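Local coordinates for mitochondrial RNA-binding protein 1 (Trypanosoma brucei, PDB 2GIA), which binds guide RNA in a complex with mitochondrial RNA-binding protein 2 and acts there as an RNA matchmaker in mitochondrial RNA editing, at residues B[20-25]-B[42-47]; B[36-41]-B[66-71]. One frame throughout, in Å; residues are numbered along the deposited sequence.

Overall arrangement
Both contacts use strand 36-43 of the four-stranded antiparallel sheet, one of the two sheets of this Whirly-type fold, but along different parts of it. Contact 2 pairs residues 36-41 with strand 65-68, the outermost strand of the sheet within this chain, and its centre lies about 7 Å from the centre of the chain. Where the strand runs out, residues 42-47 meet the loop between strands 12-17 and 26-33 to form contact 1, about 18 Å from the chain centre. The two contact centres are about 23 Å apart, and the segments touch only where 41 joins 42. In contact 2, L37 packs on helices 71-81 and 130-145, L69 on helix 71-81, and H71 on the mitochondrial RNA-binding protein 2 chain; contact 1 touches no other chain of the assembly.

Contact 1 (B[20-25]-B[42-47]); sequences DDPAEG and YPQLGP. Unlike the reference sequence in segment 20-25: E24 (reference Leu).
Q44 lays its side chain over the backbone of P22 and G25, where the end of strand 36-43 meets the loop joining strands 12-17 and 26-33 of the four-stranded antiparallel sheet. The loop turns through a short 3-10 segment, 22-24, started by an Asx turn in which D21 OD1 accepts from A23 N. The amide of Q44 reaches across P22 because CG stands opposite the backbone N (chi1 173°) and the chain runs on extended, bringing NE2 to 3.5 Å from P22 CA. The amide is held at both ends: NE2 donates to G46 O at 2.9 Å, with that oxygen close to the amide plane, and OE1 accepts from R19 N. G25 has no side chain to obstruct it, and OE1 comes to 3.3 Å from G25 CA. The P22 ring itself lies against the G46-P47 peptide, with P22 CG 3.5 Å from G46 C. Two polar links join the backbones. Q44 N donates to G25 O (3.0 Å), approaching from above the carbonyl plane, and a water bridges the segments by donating to P22 O and Q44 O, each oxygen 2.7 Å from it.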
# COMPACT_ATOMS: atom_id res chain seq x y z
N ASP B 20 -10.47 -1.73 -36.62
CA ASP B 20 -10.52 -1.61 -38.08
C ASP B 20 -11.77 -0.79 -38.40
O ASP B 20 -11.79 -0.02 -39.34
CB ASP B 20 -10.59 -2.99 -38.74
CG ASP B 20 -9.34 -3.81 -38.46
OD1 ASP B 20 -8.22 -3.26 -38.58
OD2 ASP B 20 -9.48 -5.01 -38.13
N ASP B 21 -12.81 -0.96 -37.59
CA ASP B 21 -14.01 -0.15 -37.77
C ASP B 21 -13.97 0.99 -36.75
O ASP B 21 -14.37 0.80 -35.60
CB ASP B 21 -15.28 -0.97 -37.54
CG ASP B 21 -16.52 -0.27 -38.09
OD1 ASP B 21 -16.67 0.95 -37.86
OD2 ASP B 21 -17.33 -0.95 -38.77
N PRO B 22 -13.54 2.19 -37.17
CA PRO B 22 -13.42 3.42 -36.36
C PRO B 22 -14.59 3.58 -35.42
O PRO B 22 -14.44 4.02 -34.27
CB PRO B 22 -13.42 4.53 -37.40
CG PRO B 22 -12.83 3.86 -38.61
CD PRO B 22 -13.47 2.51 -38.61
N ALA B 23 -15.77 3.23 -35.89
CA ALA B 23 -16.96 3.41 -35.07
C ALA B 23 -16.88 2.76 -33.68
O ALA B 23 -17.42 3.27 -32.72
CB ALA B 23 -18.21 2.88 -35.82
N GLU B 24 -16.20 1.63 -33.60
CA GLU B 24 -16.07 0.90 -32.37
C GLU B 24 -14.85 1.23 -31.50
O GLU B 24 -14.78 0.80 -30.35
CB GLU B 24 -16.09 -0.59 -32.70
CG GLU B 24 -17.37 -1.05 -33.39
CD GLU B 24 -18.60 -0.89 -32.49
OE1 GLU B 24 -18.94 0.26 -32.12
OE2 GLU B 24 -19.24 -1.92 -32.16
N GLY B 25 -13.89 1.97 -32.06
CA GLY B 25 -12.69 2.31 -31.32
C GLY B 25 -12.82 3.44 -30.31
O GLY B 25 -13.64 4.36 -30.47
N TYR B 42 -12.33 9.09 -25.59
CA TYR B 42 -12.33 9.74 -26.91
C TYR B 42 -12.67 8.73 -27.99
O TYR B 42 -12.10 7.66 -28.02
CB TYR B 42 -10.94 10.28 -27.22
CG TYR B 42 -10.38 11.21 -26.17
CD1 TYR B 42 -10.18 12.54 -26.47
CD2 TYR B 42 -10.04 10.76 -24.89
CE1 TYR B 42 -9.64 13.43 -25.55
CE2 TYR B 42 -9.49 11.66 -23.94
CZ TYR B 42 -9.30 13.00 -24.31
OH TYR B 42 -8.72 13.93 -23.48
N PRO B 43 -13.62 9.05 -28.89
CA PRO B 43 -14.00 8.12 -29.97
C PRO B 43 -12.84 8.06 -30.95
O PRO B 43 -12.13 9.07 -31.15
CB PRO B 43 -15.20 8.80 -30.63
CG PRO B 43 -15.69 9.80 -29.64
CD PRO B 43 -14.46 10.26 -28.89
N GLN B 44 -12.61 6.91 -31.57
CA GLN B 44 -11.55 6.81 -32.56
C GLN B 44 -11.95 7.75 -33.72
O GLN B 44 -13.14 7.92 -33.99
CB GLN B 44 -11.46 5.38 -33.10
CG GLN B 44 -10.51 5.18 -34.24
CD GLN B 44 -10.31 3.69 -34.54
OE1 GLN B 44 -10.46 2.85 -33.66
NE2 GLN B 44 -9.97 3.36 -35.78
N LEU B 45 -10.95 8.36 -34.37
CA LEU B 45 -11.17 9.27 -35.51
C LEU B 45 -10.55 8.61 -36.74
O LEU B 45 -9.34 8.48 -36.86
CB LEU B 45 -10.49 10.61 -35.24
CG LEU B 45 -10.77 11.75 -36.25
CD1 LEU B 45 -12.27 12.04 -36.31
CD2 LEU B 45 -9.96 12.98 -35.85
N GLY B 46 -11.41 8.12 -37.63
CA GLY B 46 -10.90 7.48 -38.83
C GLY B 46 -10.21 6.14 -38.64
O GLY B 46 -10.03 5.65 -37.52
N PRO B 47 -9.80 5.53 -39.76
CA PRO B 47 -9.10 4.24 -39.78
C PRO B 47 -7.85 4.28 -38.93
O PRO B 47 -7.33 5.35 -38.66
CB PRO B 47 -8.74 4.06 -41.27
CG PRO B 47 -9.83 4.77 -41.98
CD PRO B 47 -10.06 6.02 -41.13
O HOH W 1 -15.31 6.38 -33.34

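Contact 2 (B[36-41]-B[66-71]); sequences LLLISQ and SVRLRH
The guanidinium of R68 has L38 CD2 over one face, 3.4 Å from NH1, while L36 CD1 comes in obliquely to 3.6 Å from R68 NE. These groups sit on an antiparallel pair of the four-stranded sheet, between strands 36-43 and 65-68. R68 runs alongside L38, both side chains pointing the same way: CG, anti to the backbone N (chi1 -177°), is set 3.5 Å from L38 CD2, and the bend at chi3 (-141°) affects only where the guanidinium lies beyond it. S40 and S66 face each other further along the same side. The opposite side is apolar: I39 CB packs on V67 CG2 at 3.7 Å, and L69 CD1 meets both I39 CD1 and L37 CD2, crossing their side chains at a slant. L37 and L69 continue this layer onto L77 of helix 71-81, and L37 also onto F138 and L139 of helix 130-145. I39 and V67 form a hydrogen-bonded pair, N to O in both directions, and L69 N adds a bond to L37 O after strand 65-68 has ended. R70 then takes the N-cap position of helix 71-81, its guanidinium in a salt bridge with D73. Here a water links the two backbones, accepting from L37 N at 2.9 Å and donating to R70 O at 2.7 Å.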
# COMPACT_ATOMS: atom_id res chain seq x y z
N LEU B 36 -10.05 13.75 -6.52
CA LEU B 36 -11.03 13.62 -7.60
C LEU B 36 -10.65 12.84 -8.85
O LEU B 36 -9.74 13.22 -9.60
CB LEU B 36 -11.49 15.02 -7.98
CG LEU B 36 -11.86 15.96 -6.79
CD1 LEU B 36 -12.40 17.30 -7.39
CD2 LEU B 36 -12.95 15.30 -5.89
N LEU B 37 -11.34 11.72 -9.04
CA LEU B 37 -11.13 10.84 -10.19
C LEU B 37 -11.71 11.53 -11.46
O LEU B 37 -12.79 12.11 -11.41
CB LEU B 37 -11.90 9.57 -9.91
CG LEU B 37 -11.45 8.15 -10.14
CD1 LEU B 37 -9.92 7.95 -10.01
CD2 LEU B 37 -12.28 7.31 -9.11
N LEU B 38 -10.99 11.48 -12.56
CA LEU B 38 -11.45 12.06 -13.83
C LEU B 38 -11.43 10.93 -14.85
O LEU B 38 -10.37 10.43 -15.22
CB LEU B 38 -10.50 13.20 -14.28
CG LEU B 38 -10.24 14.21 -13.13
CD1 LEU B 38 -9.10 15.19 -13.45
CD2 LEU B 38 -11.54 14.97 -12.86
N ILE B 39 -12.60 10.58 -15.36
CA ILE B 39 -12.67 9.48 -16.31
C ILE B 39 -13.08 10.09 -17.65
O ILE B 39 -14.08 10.79 -17.71
CB ILE B 39 -13.72 8.46 -15.83
CG1 ILE B 39 -13.25 7.90 -14.47
CG2 ILE B 39 -13.79 7.30 -16.84
CD1 ILE B 39 -14.25 6.88 -13.82
N SER B 40 -12.29 9.81 -18.68
CA SER B 40 -12.49 10.37 -20.02
C SER B 40 -12.45 9.33 -21.10
O SER B 40 -11.88 8.24 -20.94
CB SER B 40 -11.36 11.41 -20.31
OG SER B 40 -11.43 12.44 -19.36
N GLN B 41 -13.13 9.62 -22.21
CA GLN B 41 -13.04 8.70 -23.30
C GLN B 41 -13.15 9.47 -24.62
O GLN B 41 -13.98 10.37 -24.72
CB GLN B 41 -14.14 7.66 -23.28
CG GLN B 41 -13.85 6.55 -24.30
CD GLN B 41 -14.95 5.50 -24.32
OE1 GLN B 41 -16.03 5.71 -24.87
NE2 GLN B 41 -14.67 4.34 -23.72
N SER B 66 -16.27 13.29 -20.55
CA SER B 66 -15.38 13.60 -19.44
C SER B 66 -16.18 13.77 -18.16
O SER B 66 -16.95 14.73 -18.01
CB SER B 66 -14.55 14.87 -19.75
OG SER B 66 -13.50 14.96 -18.81
N VAL B 67 -16.01 12.84 -17.22
CA VAL B 67 -16.76 12.92 -15.98
C VAL B 67 -15.83 13.06 -14.78
O VAL B 67 -14.70 12.56 -14.78
CB VAL B 67 -17.69 11.67 -15.76
CG1 VAL B 67 -18.75 11.58 -16.92
CG2 VAL B 67 -16.89 10.38 -15.74
N ARG B 68 -16.34 13.72 -13.74
CA ARG B 68 -15.54 13.96 -12.54
C ARG B 68 -16.28 13.35 -11.36
O ARG B 68 -17.46 13.61 -11.19
CB ARG B 68 -15.38 15.49 -12.38
CG ARG B 68 -14.52 15.93 -11.23
CD ARG B 68 -14.72 17.44 -11.02
NE ARG B 68 -13.47 18.11 -10.70
CZ ARG B 68 -12.54 18.45 -11.58
NH1 ARG B 68 -12.69 18.19 -12.88
NH2 ARG B 68 -11.42 19.03 -11.16
N LEU B 69 -15.61 12.50 -10.56
CA LEU B 69 -16.25 11.87 -9.41
C LEU B 69 -15.84 12.58 -8.10
O LEU B 69 -14.94 13.42 -8.09
CB LEU B 69 -15.87 10.37 -9.36
CG LEU B 69 -16.03 9.53 -10.65
CD1 LEU B 69 -16.01 7.99 -10.33
CD2 LEU B 69 -17.29 9.90 -11.35
N ARG B 70 -16.49 12.23 -7.01
CA ARG B 70 -16.19 12.84 -5.70
C ARG B 70 -15.21 11.97 -4.91
O ARG B 70 -15.02 10.80 -5.21
CB ARG B 70 -17.47 12.98 -4.87
CG ARG B 70 -18.58 13.87 -5.43
CD ARG B 70 -19.87 13.61 -4.58
NE ARG B 70 -20.27 12.19 -4.67
CZ ARG B 70 -21.17 11.60 -3.89
NH1 ARG B 70 -21.77 12.31 -2.93
NH2 ARG B 70 -21.47 10.31 -4.07
N HIS B 71 -14.59 12.53 -3.88
CA HIS B 71 -13.69 11.74 -3.07
C HIS B 71 -14.37 10.46 -2.57
O HIS B 71 -13.78 9.38 -2.57
CB HIS B 71 -13.20 12.53 -1.86
CG HIS B 71 -11.99 11.92 -1.19
ND1 HIS B 71 -11.57 12.32 0.07
CD2 HIS B 71 -11.10 10.98 -1.61
CE1 HIS B 71 -10.47 11.65 0.39
NE2 HIS B 71 -10.17 10.84 -0.61
O HOH W 2 -12.80 10.67 -6.78